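Local coordinates for protein HcgB (Methanococcus maripaludis, PDB 5D5P) that probably acts as a guanylyltransferase in biosynthesis of the FeGP cofactor of [Fe]-hydrogenase, joining a guanylyl group to the pyridinol precursor, at residues A[27-35]-A[149-157]; A[67-75]-A[85-93]. One frame throughout, in Å; residues are numbered along the deposited sequence.

Interaction 1 (A[27-35]-A[149-157])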
loop_
_atom_site.group_PDB
_atom_site.type_symbol
_atom_site.label_atom_id
_atom_site.label_comp_id
_atom_site.label_asym_id
_atom_site.label_seq_id
_atom_site.Cartn_x
_atom_site.Cartn_y
_atom_site.Cartn_z
ATOM N N ILE A 27 -5.358 -17.141 4.170
ATOM C CA ILE A 27 -3.901 -17.127 4.165
ATOM C C ILE A 27 -3.342 -18.329 3.391
ATOM O O ILE A 27 -2.431 -18.187 2.572
ATOM C CB ILE A 27 -3.363 -17.130 5.611
ATOM C CG1 ILE A 27 -3.629 -15.763 6.238
ATOM C CG2 ILE A 27 -1.863 -17.456 5.634
ATOM C CD1 ILE A 27 -2.861 -14.679 5.551
ATOM N N ASP A 28 -3.908 -19.500 3.653
ATOM C CA ASP A 28 -3.498 -20.716 2.976
ATOM C C ASP A 28 -3.654 -20.560 1.465
ATOM O O ASP A 28 -2.802 -20.990 0.702
ATOM C CB ASP A 28 -4.307 -21.921 3.482
ATOM C CG ASP A 28 -3.813 -22.439 4.841
ATOM O OD1 ASP A 28 -2.700 -22.046 5.271
ATOM O OD2 ASP A 28 -4.527 -23.268 5.465
ATOM N N ALA A 29 -4.742 -19.937 1.027
ATOM C CA ALA A 29 -4.969 -19.735 -0.408
ATOM C C ALA A 29 -3.935 -18.795 -1.033
ATOM O O ALA A 29 -3.477 -19.015 -2.142
ATOM C CB ALA A 29 -6.363 -19.216 -0.647
ATOM N N ILE A 30 -3.594 -17.727 -0.321
ATOM C CA ILE A 30 -2.559 -16.803 -0.789
ATOM C C ILE A 30 -1.202 -17.530 -0.897
ATOM O O ILE A 30 -0.465 -17.389 -1.892
ATOM C CB ILE A 30 -2.450 -15.583 0.153
ATOM C CG1 ILE A 30 -3.665 -14.660 -0.036
ATOM C CG2 ILE A 30 -1.151 -14.796 -0.140
ATOM C CD1 ILE A 30 -3.803 -13.558 1.048
ATOM N N GLN A 31 -0.870 -18.309 0.119
ATOM C CA GLN A 31 0.392 -19.027 0.095
ATOM C C GLN A 31 0.434 -19.981 -1.101
ATOM O O GLN A 31 1.449 -20.094 -1.784
ATOM C CB GLN A 31 0.604 -19.796 1.400
ATOM C CG GLN A 31 0.797 -18.901 2.607
ATOM C CD GLN A 31 1.018 -19.682 3.887
ATOM O OE1 GLN A 31 1.066 -20.912 3.878
ATOM N NE2 GLN A 31 1.157 -18.969 4.999
ATOM N N SER A 32 -0.687 -20.644 -1.355
ATOM C CA SER A 32 -0.781 -21.621 -2.429
ATOM C C SER A 32 -0.594 -20.986 -3.807
ATOM O O SER A 32 0.099 -21.521 -4.660
ATOM C CB SER A 32 -2.128 -22.349 -2.356
ATOM O OG SER A 32 -2.237 -23.292 -3.398
ATOM N N THR A 33 -1.206 -19.823 -3.998
ATOM C CA THR A 33 -1.116 -19.075 -5.227
ATOM C C THR A 33 0.312 -18.674 -5.518
ATOM O O THR A 33 0.758 -18.727 -6.659
ATOM C CB THR A 33 -1.997 -17.815 -5.130
ATOM O OG1 THR A 33 -3.359 -18.232 -4.969
ATOM C CG2 THR A 33 -1.872 -16.960 -6.376
ATOM N N ILE A 34 1.016 -18.232 -4.477
ATOM C CA ILE A 34 2.412 -17.804 -4.621
ATOM C C ILE A 34 3.310 -19.009 -4.903
ATOM O O ILE A 34 4.126 -18.983 -5.823
ATOM C CB ILE A 34 2.920 -17.029 -3.361
ATOM C CG1 ILE A 34 2.243 -15.656 -3.273
ATOM C CG2 ILE A 34 4.438 -16.878 -3.390
ATOM C CD1 ILE A 34 2.479 -14.894 -1.963
ATOM N N LYS A 35 3.158 -20.071 -4.122
ATOM C CA LYS A 35 4.067 -21.218 -4.241
ATOM C C LYS A 35 3.830 -22.014 -5.525
ATOM O O LYS A 35 4.742 -22.662 -6.020
ATOM C CB LYS A 35 3.953 -22.109 -3.006
ATOM C CG LYS A 35 4.491 -21.439 -1.747
ATOM C CD LYS A 35 4.253 -22.300 -0.516
ATOM C CE LYS A 35 4.980 -21.765 0.710
ATOM N NZ LYS A 35 4.436 -22.349 1.985
ATOM N N ALA A 149 6.886 -8.613 2.828
ATOM C CA ALA A 149 5.606 -8.897 2.166
ATOM C C ALA A 149 5.305 -10.389 2.252
ATOM O O ALA A 149 4.142 -10.787 2.423
ATOM C CB ALA A 149 5.619 -8.416 0.712
ATOM N N LEU A 150 6.342 -11.220 2.165
ATOM C CA LEU A 150 6.112 -12.659 2.266
ATOM C C LEU A 150 5.814 -13.063 3.706
ATOM O O LEU A 150 4.900 -13.844 3.933
ATOM C CB LEU A 150 7.298 -13.452 1.723
ATOM C CG LEU A 150 7.494 -13.327 0.211
ATOM C CD1 LEU A 150 8.868 -13.844 -0.167
ATOM C CD2 LEU A 150 6.407 -14.067 -0.574
ATOM N N GLU A 151 6.559 -12.529 4.679
ATOM C CA GLU A 151 6.369 -12.907 6.081
ATOM C C GLU A 151 4.970 -12.606 6.600
ATOM O O GLU A 151 4.434 -13.362 7.428
ATOM C CB GLU A 151 7.363 -12.157 6.960
ATOM C CG GLU A 151 8.753 -12.649 6.864
ATOM C CD GLU A 151 9.672 -11.938 7.821
ATOM O OE1 GLU A 151 9.263 -10.886 8.371
ATOM O OE2 GLU A 151 10.795 -12.438 8.017
ATOM N N ARG A 152 4.380 -11.526 6.100
ATOM C CA ARG A 152 3.091 -11.115 6.632
ATOM C C ARG A 152 1.941 -11.966 6.102
ATOM O O ARG A 152 0.844 -11.880 6.645
ATOM C CB ARG A 152 2.840 -9.631 6.377
ATOM C CG ARG A 152 2.779 -9.257 4.968
ATOM C CD ARG A 152 2.817 -7.724 4.859
ATOM N NE ARG A 152 1.580 -7.070 5.288
ATOM C CZ ARG A 152 0.430 -7.097 4.614
ATOM N NH1 ARG A 152 -0.617 -6.431 5.088
ATOM N NH2 ARG A 152 0.298 -7.823 3.494
ATOM N N ILE A 153 2.183 -12.831 5.101
ATOM C CA ILE A 153 1.178 -13.848 4.773
ATOM C C ILE A 153 1.683 -15.266 5.076
ATOM O O ILE A 153 1.113 -16.253 4.600
ATOM C CB ILE A 153 0.670 -13.758 3.301
ATOM C CG1 ILE A 153 1.806 -13.646 2.277
ATOM C CG2 ILE A 153 -0.239 -12.550 3.176
ATOM C CD1 ILE A 153 2.541 -14.977 2.012
ATOM N N GLY A 154 2.719 -15.350 5.909
ATOM C CA GLY A 154 3.133 -16.610 6.518
ATOM C C GLY A 154 4.212 -17.380 5.784
ATOM O O GLY A 154 4.496 -18.543 6.117
ATOM N N ILE A 155 4.838 -16.738 4.807
ATOM C CA ILE A 155 5.952 -17.357 4.102
ATOM C C ILE A 155 7.264 -16.784 4.616
ATOM O O ILE A 155 7.543 -15.599 4.418
ATOM C CB ILE A 155 5.865 -17.141 2.582
ATOM C CG1 ILE A 155 4.661 -17.892 2.016
ATOM C CG2 ILE A 155 7.145 -17.654 1.922
ATOM C CD1 ILE A 155 4.503 -17.774 0.503
ATOM N N VAL A 156 8.048 -17.627 5.286
ATOM C CA VAL A 156 9.322 -17.211 5.849
ATOM C C VAL A 156 10.506 -17.682 5.005
ATOM O O VAL A 156 10.713 -18.881 4.802
ATOM C CB VAL A 156 9.489 -17.718 7.292
ATOM C CG1 VAL A 156 10.798 -17.223 7.862
ATOM C CG2 VAL A 156 8.343 -17.229 8.155
ATOM N N VAL A 157 11.288 -16.718 4.529
ATOM C CA VAL A 157 12.507 -17.000 3.791
ATOM C C VAL A 157 13.715 -16.566 4.630
ATOM O O VAL A 157 13.891 -15.374 4.904
ATOM C CB VAL A 157 12.533 -16.276 2.430
ATOM C CG1 VAL A 157 13.395 -17.037 1.439
ATOM C CG2 VAL A 157 11.134 -16.153 1.889
#

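Interaction 2 (A[67-75]-A[85-93])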
loop_
_atom_site.group_PDB
_atom_site.type_symbol
_atom_site.label_atom_id
_atom_site.label_comp_id
_atom_site.label_asym_id
_atom_site.label_seq_id
_atom_site.Cartn_x
_atom_site.Cartn_y
_atom_site.Cartn_z
ATOM N N MET A 67 12.025 -10.739 -16.216
ATOM C CA MET A 67 11.780 -9.290 -16.099
ATOM C C MET A 67 10.705 -8.918 -17.093
ATOM O O MET A 67 10.628 -9.479 -18.164
ATOM C CB MET A 67 13.017 -8.429 -16.398
ATOM C CG MET A 67 14.020 -8.262 -15.292
ATOM S SD MET A 67 15.300 -7.037 -15.708
ATOM C CE MET A 67 15.970 -7.801 -17.179
ATOM N N LEU A 68 9.988 -7.856 -16.800
ATOM C CA LEU A 68 9.023 -7.309 -17.736
ATOM C C LEU A 68 9.772 -6.561 -18.824
ATOM O O LEU A 68 10.607 -5.713 -18.517
ATOM C CB LEU A 68 8.059 -6.379 -17.016
ATOM C CG LEU A 68 6.959 -5.686 -17.829
ATOM C CD1 LEU A 68 5.985 -6.712 -18.370
ATOM C CD2 LEU A 68 6.257 -4.704 -16.955
ATOM N N GLU A 69 9.519 -6.887 -20.090
ATOM C CA GLU A 69 10.294 -6.254 -21.154
ATOM C C GLU A 69 9.859 -4.813 -21.410
ATOM O O GLU A 69 10.671 -3.953 -21.760
ATOM C CB GLU A 69 10.115 -7.005 -22.478
ATOM C CG GLU A 69 10.787 -8.345 -22.660
ATOM C CD GLU A 69 9.843 -9.330 -23.325
ATOM O OE1 GLU A 69 8.625 -9.290 -23.024
ATOM O OE2 GLU A 69 10.308 -10.095 -24.192
ATOM N N ILE A 70 8.568 -4.569 -21.264
ATOM C CA ILE A 70 7.965 -3.242 -21.435
ATOM C C ILE A 70 8.401 -2.252 -20.352
ATOM O O ILE A 70 8.259 -2.525 -19.184
ATOM C CB ILE A 70 6.421 -3.326 -21.436
ATOM C CG1 ILE A 70 5.931 -4.228 -22.559
ATOM C CG2 ILE A 70 5.802 -1.953 -21.606
ATOM C CD1 ILE A 70 4.433 -4.379 -22.577
ATOM N N PRO A 71 8.974 -1.110 -20.746
ATOM C CA PRO A 71 9.305 -0.121 -19.713
ATOM C C PRO A 71 8.082 0.363 -18.960
ATOM O O PRO A 71 6.997 0.476 -19.538
ATOM C CB PRO A 71 9.908 1.029 -20.520
ATOM C CG PRO A 71 10.350 0.411 -21.799
ATOM C CD PRO A 71 9.365 -0.669 -22.088
ATOM N N THR A 72 8.263 0.709 -17.689
ATOM C CA THR A 72 7.126 0.957 -16.829
ATOM C C THR A 72 7.068 2.382 -16.284
ATOM O O THR A 72 6.188 2.675 -15.484
ATOM C CB THR A 72 7.146 -0.008 -15.623
ATOM O OG1 THR A 72 8.370 0.151 -14.903
ATOM C CG2 THR A 72 7.043 -1.443 -16.101
ATOM N N ASN A 73 7.998 3.255 -16.696
ATOM C CA ASN A 73 8.037 4.607 -16.108
ATOM C C ASN A 73 6.769 5.433 -16.388
ATOM O O ASN A 73 6.518 6.442 -15.710
ATOM C CB ASN A 73 9.270 5.378 -16.553
ATOM C CG ASN A 73 9.338 5.536 -18.025
ATOM O OD1 ASN A 73 9.619 4.572 -18.730
ATOM N ND2 ASN A 73 9.036 6.737 -18.521
ATOM N N SER A 74 5.982 5.029 -17.382
ATOM C CA SER A 74 4.740 5.766 -17.675
ATOM C C SER A 74 3.819 5.731 -16.450
ATOM O O SER A 74 3.008 6.648 -16.220
ATOM C CB SER A 74 4.050 5.202 -18.931
ATOM O OG SER A 74 3.597 3.897 -18.684
ATOM N N ALA A 75 3.958 4.687 -15.631
ATOM C CA ALA A 75 3.115 4.546 -14.441
ATOM C C ALA A 75 3.352 5.637 -13.396
ATOM O O ALA A 75 2.554 5.821 -12.453
ATOM C CB ALA A 75 3.357 3.179 -13.795
ATOM N N LYS A 85 2.265 -0.256 -12.511
ATOM C CA LYS A 85 3.367 -1.020 -13.132
ATOM C C LYS A 85 2.988 -2.499 -13.143
ATOM O O LYS A 85 3.223 -3.211 -14.115
ATOM C CB LYS A 85 4.667 -0.838 -12.365
ATOM C CG LYS A 85 5.261 0.541 -12.467
ATOM C CD LYS A 85 6.676 0.508 -11.904
ATOM C CE LYS A 85 7.121 1.906 -11.506
ATOM N NZ LYS A 85 8.510 1.928 -10.951
ATOM N N GLY A 86 2.409 -2.942 -12.033
ATOM C CA GLY A 86 1.964 -4.321 -11.924
ATOM C C GLY A 86 0.912 -4.654 -12.960
ATOM O O GLY A 86 0.939 -5.736 -13.560
ATOM N N LEU A 87 -0.012 -3.724 -13.196
ATOM C CA LEU A 87 -1.082 -3.991 -14.149
ATOM C C LEU A 87 -0.576 -4.037 -15.572
ATOM O O LEU A 87 -1.139 -4.743 -16.410
ATOM C CB LEU A 87 -2.188 -2.939 -14.019
ATOM C CG LEU A 87 -2.909 -3.107 -12.676
ATOM C CD1 LEU A 87 -3.884 -1.960 -12.498
ATOM C CD2 LEU A 87 -3.651 -4.461 -12.662
ATOM N N ILE A 88 0.506 -3.318 -15.869
ATOM C CA ILE A 88 1.100 -3.472 -17.203
ATOM C C ILE A 88 1.536 -4.909 -17.410
ATOM O O ILE A 88 1.307 -5.488 -18.476
ATOM C CB ILE A 88 2.317 -2.542 -17.404
ATOM C CG1 ILE A 88 1.837 -1.109 -17.444
ATOM C CG2 ILE A 88 3.056 -2.889 -18.694
ATOM C CD1 ILE A 88 2.969 -0.072 -17.439
ATOM N N ALA A 89 2.152 -5.503 -16.382
ATOM C CA ALA A 89 2.582 -6.893 -16.510
ATOM C C ALA A 89 1.375 -7.831 -16.588
ATOM O O ALA A 89 1.322 -8.733 -17.423
ATOM C CB ALA A 89 3.521 -7.288 -15.334
ATOM N N VAL A 90 0.396 -7.608 -15.725
ATOM C CA VAL A 90 -0.845 -8.381 -15.786
ATOM C C VAL A 90 -1.524 -8.359 -17.165
ATOM O O VAL A 90 -1.932 -9.420 -17.691
ATOM C CB VAL A 90 -1.847 -7.886 -14.730
ATOM C CG1 VAL A 90 -3.253 -8.470 -14.981
ATOM C CG2 VAL A 90 -1.332 -8.218 -13.339
ATOM N N ASP A 91 -1.612 -7.181 -17.775
ATOM C CA ASP A 91 -2.428 -7.034 -18.975
ATOM C C ASP A 91 -1.702 -7.383 -20.257
ATOM O O ASP A 91 -2.329 -7.578 -21.287
ATOM C CB ASP A 91 -2.967 -5.601 -19.058
ATOM C CG ASP A 91 -3.959 -5.312 -17.945
ATOM O OD1 ASP A 91 -4.431 -6.281 -17.298
ATOM O OD2 ASP A 91 -4.254 -4.132 -17.686
ATOM N N SER A 92 -0.378 -7.474 -20.196
ATOM C CA SER A 92 0.370 -7.653 -21.423
ATOM C C SER A 92 1.087 -8.997 -21.491
ATOM O O SER A 92 1.728 -9.291 -22.495
ATOM C CB SER A 92 1.382 -6.496 -21.592
ATOM O OG SER A 92 2.424 -6.598 -20.618
ATOM N N SER A 93 0.948 -9.817 -20.454
ATOM C CA SER A 93 1.619 -11.132 -20.421
ATOM C C SER A 93 0.718 -12.189 -19.797
ATOM O O SER A 93 -0.394 -11.873 -19.391
ATOM C CB SER A 93 2.932 -11.038 -19.649
ATOM O OG SER A 93 2.713 -10.988 -18.247
#

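Interaction 1 (A[27-35]-A[149-157])
Gln31 and Ile153 meet because the glutamine leaves helix 24-35 with CG anti to its carbonyl carbon (chi1 -67°) and then runs extended, while Ile153 holds CG1 between its backbone N and carbonyl carbon (chi1 48°) and the next torsion (chi2 76°) brings CD1 toward Ile34. Gln31 NE2 donates a nearly straight hydrogen bond to Ile153 O (2.7 Å), on a lone pair in the carbonyl plane and with the oxygen almost in the plane of the amide. Ile27 CG2 touches the same oxygen at 3.4 Å. Beside this bond the isoleucines pack together: CG2 of Ile30 lies 4.0 Å from CG1 of Ile153, and the CD1 methyls of Ile34 and Ile153 meet tip to tip at 4.0 Å. Ile155 slides antiparallel past the Gln31 and Lys35 chains, its CD1 4.0 Å from Lys35 CE. Gly154, at positive phi, is the C' residue of a Schellman motif that ends helix 138-151; a CB there would clash with Gln31 NE2. Leu150 O takes two backbone N-H groups, from Ile153 and Ile155, one from each side of its carbonyl plane. Leu123 of strand 122-128 touches Ile30 and Ile34, and Gly108 of the second subunit packs on Ile27, Ile30 and Ile153. One directional amide bond thus engages the Ile153 carbonyl in the turn that closes the helix, beside an otherwise apolar, largely isoleucine interface.

Interaction 2 (A[67-75]-A[85-93])
Lys85 lies across Thr72 and Ala75 with the aliphatic part of its chain: CG sits 3.5 Å from Ala75 CB, and CD is 3.5 Å from Thr72 OG1, the two side chains of Thr72 and Lys85 crossing at about a right angle. Thr72 OG1 stands between its own backbone N and carbonyl carbon (chi1 58°), which sets the hydroxyl against the lysine CD. Toward the other end of the helix segment, Leu68 straddles the Ile88-Ala89 step. Its CD1 comes 3.9 Å from Ala89 CA, and its CD2 approaches Ile88 CG2 at 4.1 Å. Ile88 CG2 also receives Ile70 CG2, while Ile70 CD1 reaches on to Ser92, 3.6 Å from its OG. That hydroxyl is turned back into the helix and donates to Ile88 O (2.7 Å), tilted 32° from the carbonyl plane; Ser93 OG does the same to Ala89 O (2.8 Å). No hydrogen bond joins the two segments, so van der Waals fit alone links them directly. Farther out, Lys85 NZ makes a weak hydrogen bond to Arg101 O, and Lys85 also touches Thr100. Shortening Lys85 to an alanine is likely to open a gap beside Thr72 and Ala75 and to leave Arg101 O without its weak ammonium partner. Backbone hydrogen bonds to Val42 fix Leu68, whose side chain rests with Ala89 on Thr41. Asn73 ND2 bonds to Ser14 O of the second subunit, tying this loop to the dimer partner. The contact lies within a beta-alpha-beta crossover, probably of the usual right-handed kind, from strand 64-67 through this loop and helix 81-92 to the parallel strand 97-103, with strand 39-43 between the two.

Overall arrangement
Interaction 1 is a buried contact and interaction 2 a partly buried one; they lie on opposite sides of the chain's centre, about 23 Å apart between centres and about 11 Å between nearest atoms. Along the chain, 67-75 and 85-93 are nested within the loop closed by 27-35 and 149-157. They share no helix: interaction 1 brings together elements from near the two ends of the chain, whereas interaction 2 joins a helix to the loop that leads into it. Both are mainly aliphatic, but the first adds a side-chain-to-backbone hydrogen bond, and the second has none across its segments. The second subunit approaches both, packing on isoleucines and accepting hydrogen bonds from Arg152 at the first, and accepting one from Asn73 at the second.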